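Local atomic coordinates of protection of telomeres protein poz1 (Schizosaccharomyces pombe, PDB entry 5WE0), a protein that binds telomeric DNA and negatively regulates telomerase and telomere length. Residues 111-116 with 229-234; 89-94 with 146-151. All coordinates share one frame; numbering follows the deposited sequence.

Interaction 1 (111-116 with 229-234); sequences QNCMRE and VFCDYD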
# COMPACT_ATOMS: atom_id res chain seq x y z
N GLN A 111 -13.62 6.01 2.00
CA GLN A 111 -14.69 6.19 2.97
C GLN A 111 -15.43 7.51 2.76
O GLN A 111 -16.66 7.55 2.83
CB GLN A 111 -14.16 6.07 4.38
CG GLN A 111 -13.92 4.64 4.80
CD GLN A 111 -13.50 4.53 6.26
OE1 GLN A 111 -13.75 5.43 7.07
NE2 GLN A 111 -12.83 3.43 6.59
N ASN A 112 -14.69 8.61 2.56
CA ASN A 112 -15.36 9.89 2.30
C ASN A 112 -16.21 9.84 1.04
O ASN A 112 -17.33 10.34 1.03
CB ASN A 112 -14.37 11.04 2.19
CG ASN A 112 -14.05 11.64 3.52
OD1 ASN A 112 -13.94 10.94 4.53
ND2 ASN A 112 -13.97 12.97 3.56
N CYS A 113 -15.69 9.24 -0.04
CA CYS A 113 -16.50 9.09 -1.23
C CYS A 113 -17.84 8.43 -0.93
O CYS A 113 -18.88 8.87 -1.44
CB CYS A 113 -15.74 8.29 -2.29
SG CYS A 113 -16.68 8.06 -3.81
N MET A 114 -17.85 7.36 -0.13
CA MET A 114 -19.10 6.66 0.09
C MET A 114 -20.09 7.51 0.90
O MET A 114 -21.31 7.39 0.72
CB MET A 114 -18.84 5.32 0.76
CG MET A 114 -18.22 4.34 -0.23
SD MET A 114 -19.10 4.07 -1.79
CE MET A 114 -19.79 2.42 -1.52
N ARG A 115 -19.57 8.38 1.77
CA ARG A 115 -20.40 9.19 2.65
C ARG A 115 -21.03 10.41 1.98
O ARG A 115 -21.94 11.00 2.57
CB ARG A 115 -19.59 9.64 3.85
CG ARG A 115 -19.69 8.70 5.03
CD ARG A 115 -19.07 9.37 6.26
NE ARG A 115 -17.60 9.37 6.20
CZ ARG A 115 -16.83 8.53 6.89
NH1 ARG A 115 -17.37 7.63 7.71
NH2 ARG A 115 -15.51 8.60 6.77
N GLU A 116 -20.59 10.81 0.79
CA GLU A 116 -21.25 11.93 0.10
C GLU A 116 -22.20 11.44 -1.00
O GLU A 116 -21.97 11.66 -2.18
CB GLU A 116 -20.22 12.90 -0.49
CG GLU A 116 -18.90 12.98 0.28
CD GLU A 116 -19.02 13.57 1.67
OE1 GLU A 116 -18.04 13.45 2.45
OE2 GLU A 116 -20.09 14.17 1.99
N VAL A 229 -17.69 5.00 -9.91
CA VAL A 229 -19.14 4.91 -9.99
C VAL A 229 -19.80 5.99 -9.13
O VAL A 229 -20.72 6.67 -9.58
CB VAL A 229 -19.59 3.49 -9.59
CG1 VAL A 229 -21.10 3.40 -9.46
CG2 VAL A 229 -19.09 2.46 -10.60
N PHE A 230 -19.32 6.19 -7.90
CA PHE A 230 -20.00 7.08 -6.96
C PHE A 230 -19.43 8.49 -6.87
O PHE A 230 -20.15 9.40 -6.43
CB PHE A 230 -19.98 6.46 -5.55
CG PHE A 230 -20.80 5.21 -5.45
CD1 PHE A 230 -22.19 5.28 -5.45
CD2 PHE A 230 -20.19 3.97 -5.40
CE1 PHE A 230 -22.95 4.14 -5.38
CE2 PHE A 230 -20.95 2.82 -5.32
CZ PHE A 230 -22.33 2.90 -5.31
N CYS A 231 -18.17 8.71 -7.20
CA CYS A 231 -17.60 10.06 -7.26
C CYS A 231 -17.06 10.36 -8.66
O CYS A 231 -17.24 9.59 -9.61
CB CYS A 231 -16.57 10.22 -6.14
SG CYS A 231 -17.31 9.94 -4.46
N ASP A 232 -16.45 11.53 -8.80
CA ASP A 232 -15.86 11.99 -10.06
C ASP A 232 -14.37 11.64 -10.16
O ASP A 232 -13.48 12.49 -10.19
CB ASP A 232 -16.15 13.48 -10.26
CG ASP A 232 -15.23 14.12 -11.28
OD1 ASP A 232 -15.19 13.63 -12.45
OD2 ASP A 232 -14.66 15.20 -10.98
N TYR A 233 -14.09 10.34 -10.08
CA TYR A 233 -12.81 9.82 -10.53
C TYR A 233 -13.02 9.01 -11.80
O TYR A 233 -14.09 8.43 -12.02
CB TYR A 233 -12.17 8.95 -9.43
CG TYR A 233 -11.95 9.66 -8.11
CD1 TYR A 233 -13.00 9.79 -7.19
CD2 TYR A 233 -10.71 10.15 -7.75
CE1 TYR A 233 -12.80 10.42 -5.97
CE2 TYR A 233 -10.50 10.79 -6.52
CZ TYR A 233 -11.55 10.91 -5.64
OH TYR A 233 -11.35 11.53 -4.42
N ASP A 234 -11.96 8.91 -12.59
CA ASP A 234 -11.93 7.99 -13.73
C ASP A 234 -10.74 7.08 -13.49
O ASP A 234 -9.59 7.53 -13.49
CB ASP A 234 -11.83 8.75 -15.05
CG ASP A 234 -11.73 7.84 -16.27
OD1 ASP A 234 -11.84 6.59 -16.14
OD2 ASP A 234 -11.63 8.39 -17.39
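The disulfide between C113 and C231 ties together the C-terminal ends of two helices, 93-115 and 209-230, and is a clear example of a covalent clasp set beside an apolar contact. Its SG atoms lie 2.1 Å apart, C113 SG to C231 SG, and draw the two CA atoms to 6.2 Å. A chi3 of 119° makes the bridge right-handed and somewhat wider than the common disulfide twist. C113 still belongs to its helix, and its sulfur, extended opposite the backbone N at chi1 -180°, reaches straight across to the partner. C231 is the first residue to leave helical geometry, which places the bond where the chain turns off helix 209-230. The same C113 SG also rests 4.1 Å from F230 CB, where the aromatic side chain sets out.

Next to the bridge, M114 makes a Met-aromatic contact. Bent at chi2 and chi3, it brings SD to 3.8 Å from F230 CD2, approaching the ring obliquely, 34° off its normal, while its methyl CE follows to 4.0 Å from F230 CE2. V229 CG1 lies 4.1 Å above the F230 ring plane over one face, on the other side of the plane from the M114 sulfur, so the phenyl is held between methionine and valine. L133 of helix 130-157 touches M114, and L128 packs on F230. Past the disulfide, Y233 OH hydrogen-bonds E109, linking the departing chain to helix 93-115 once more. Taken together, this is a helix-end disulfide flanked by Met-aromatic packing in an all-helical fold.

Interaction 2 (89-94 with 146-151); sequences ILWEYS and AGICRW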
# COMPACT_ATOMS: atom_id res chain seq x y z
N ILE A 89 8.76 -8.45 -3.41
CA ILE A 89 8.40 -7.40 -2.48
C ILE A 89 9.61 -7.10 -1.60
O ILE A 89 10.26 -8.03 -1.09
CB ILE A 89 7.17 -7.79 -1.63
CG1 ILE A 89 5.97 -8.08 -2.54
CG2 ILE A 89 6.85 -6.69 -0.61
CD1 ILE A 89 4.85 -8.80 -1.87
N LEU A 90 9.92 -5.82 -1.45
CA LEU A 90 11.00 -5.35 -0.59
C LEU A 90 10.43 -5.15 0.82
O LEU A 90 9.81 -4.12 1.12
CB LEU A 90 11.60 -4.06 -1.14
CG LEU A 90 12.68 -3.42 -0.26
CD1 LEU A 90 13.85 -4.40 0.02
CD2 LEU A 90 13.20 -2.11 -0.85
N TRP A 91 10.62 -6.14 1.69
CA TRP A 91 10.20 -6.01 3.08
C TRP A 91 11.29 -5.23 3.79
O TRP A 91 12.26 -5.78 4.32
CB TRP A 91 9.94 -7.37 3.71
CG TRP A 91 8.83 -8.08 3.03
CD1 TRP A 91 8.94 -9.07 2.09
CD2 TRP A 91 7.42 -7.84 3.20
NE1 TRP A 91 7.69 -9.47 1.68
CE2 TRP A 91 6.74 -8.73 2.35
CE3 TRP A 91 6.67 -6.97 4.01
CZ2 TRP A 91 5.35 -8.76 2.25
CZ3 TRP A 91 5.30 -7.02 3.93
CH2 TRP A 91 4.65 -7.91 3.05
N GLU A 92 11.16 -3.92 3.78
CA GLU A 92 12.04 -3.06 4.53
C GLU A 92 11.13 -2.19 5.39
O GLU A 92 10.10 -1.70 4.90
CB GLU A 92 12.94 -2.23 3.59
CG GLU A 92 14.02 -1.41 4.32
CD GLU A 92 13.58 -0.01 4.76
OE1 GLU A 92 13.04 0.75 3.91
OE2 GLU A 92 13.75 0.32 5.98
N TYR A 93 11.47 -2.05 6.67
CA TYR A 93 10.58 -1.44 7.65
C TYR A 93 10.07 -0.07 7.19
O TYR A 93 8.87 0.21 7.24
CB TYR A 93 11.31 -1.31 8.99
CG TYR A 93 10.80 -0.19 9.81
CD1 TYR A 93 9.49 -0.23 10.34
CD2 TYR A 93 11.58 0.96 10.03
CE1 TYR A 93 8.97 0.83 11.08
CE2 TYR A 93 11.07 2.03 10.77
CZ TYR A 93 9.76 1.95 11.30
OH TYR A 93 9.22 2.98 12.03
N SER A 94 10.99 0.79 6.75
CA SER A 94 10.63 2.16 6.41
C SER A 94 9.68 2.20 5.21
O SER A 94 8.65 2.88 5.25
CB SER A 94 11.89 2.97 6.15
OG SER A 94 11.58 4.31 5.82
N ALA A 146 -3.72 -6.39 7.80
CA ALA A 146 -3.18 -7.32 8.78
C ALA A 146 -2.14 -8.24 8.14
O ALA A 146 -1.13 -8.59 8.78
CB ALA A 146 -4.30 -8.15 9.39
N GLY A 147 -2.36 -8.64 6.89
CA GLY A 147 -1.38 -9.47 6.21
C GLY A 147 -0.05 -8.76 6.00
O GLY A 147 1.01 -9.36 6.18
N ILE A 148 -0.10 -7.50 5.59
CA ILE A 148 1.12 -6.72 5.37
C ILE A 148 1.90 -6.58 6.68
O ILE A 148 3.13 -6.80 6.71
CB ILE A 148 0.77 -5.35 4.77
CG1 ILE A 148 0.21 -5.50 3.34
CG2 ILE A 148 1.98 -4.41 4.80
CD1 ILE A 148 -0.57 -4.28 2.82
N CYS A 149 1.21 -6.22 7.77
CA CYS A 149 1.87 -6.05 9.07
C CYS A 149 2.47 -7.36 9.57
O CYS A 149 3.56 -7.37 10.15
CB CYS A 149 0.87 -5.55 10.12
SG CYS A 149 0.18 -3.95 9.74
N ARG A 150 1.75 -8.46 9.39
CA ARG A 150 2.24 -9.74 9.84
C ARG A 150 3.47 -10.17 9.05
O ARG A 150 4.46 -10.68 9.61
CB ARG A 150 1.13 -10.77 9.73
CG ARG A 150 1.48 -12.07 10.39
CD ARG A 150 0.27 -12.64 11.10
NE ARG A 150 -0.16 -13.79 10.32
CZ ARG A 150 -1.09 -14.66 10.70
NH1 ARG A 150 -1.38 -15.68 9.90
NH2 ARG A 150 -1.70 -14.50 11.86
N TRP A 151 3.45 -9.97 7.73
CA TRP A 151 4.62 -10.37 6.94
C TRP A 151 5.82 -9.47 7.19
O TRP A 151 6.96 -9.95 7.18
CB TRP A 151 4.25 -10.45 5.46
CG TRP A 151 3.64 -11.80 5.18
CD1 TRP A 151 2.40 -12.26 5.59
CD2 TRP A 151 4.26 -12.89 4.49
NE1 TRP A 151 2.22 -13.57 5.17
CE2 TRP A 151 3.34 -13.97 4.50
CE3 TRP A 151 5.49 -13.05 3.86
CZ2 TRP A 151 3.62 -15.18 3.88
CZ3 TRP A 151 5.79 -14.26 3.27
CH2 TRP A 151 4.85 -15.32 3.28
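W91 lays one face of its indole against the backbone-proximal part of W151, just ahead of helix 93-115. The tight part of the contact is small. W151 CB sits 3.5 Å from W91 CH2, above the six-membered ring and 26° off its normal, in a CH-pi contact. The carbonyl of I148 comes in obliquely, its O 3.5 Å from W91 CZ3, and I148 CG2 touches more distantly, 4.3 Å from the same CZ3. On the other face of the indole lies I89 CG2, 3.5 Å above the ring plane, so the ring is clasped between the loop that carries it and helix 130-157. With CG opposite its carbonyl carbon (chi1 -63°), W91 points the benzene end of the indole at that helix. The two tryptophans do not stack on each other; the W151 indole extends off in another direction, and both rings meet W209 edge-to-face.

The remainder is looser. The closest CA atoms, those of W91 and W151, remain 8.1 Å apart, and E92 and S94 make no contact with 146-151. There the N-cap residue E92 accepts from S94 N through OE2 at 2.9 Å, met from above the carboxylate plane, while its OE1 takes L95 N and also forms a salt bridge with a basic side chain of another protein chain. With an alanine in place of W91, a gap would probably open between I89 and W151, and W209 would lose one of its edge-to-face partners. W91, the central residue of an inverse gamma turn, also packs on I96, and this pairing of the residue before the N-cap with the fourth helical residue is the hydrophobic staple, found here beside a side-chain N-cap at a helix start.

Interactions 1 and 2 mark the two ends of helix 93-115, with centres 29 Å apart on opposite sides of the chain's centre and nearest atoms about 13 Å apart. Along the sequence their segments alternate: 89-94, 111-116, 146-151, then 229-234. Helices 130-157 and 209-230 span both sites. The former meets M114 near its start and W91 further on, whereas the latter begins with W209 beside interaction 2 and ends at the disulfide of interaction 1. Helix 93-115 is thus fixed covalently at one end and by aromatic packing at the other, which illustrates how a protein of helices and loops can join sequence-distant helices without any sheet.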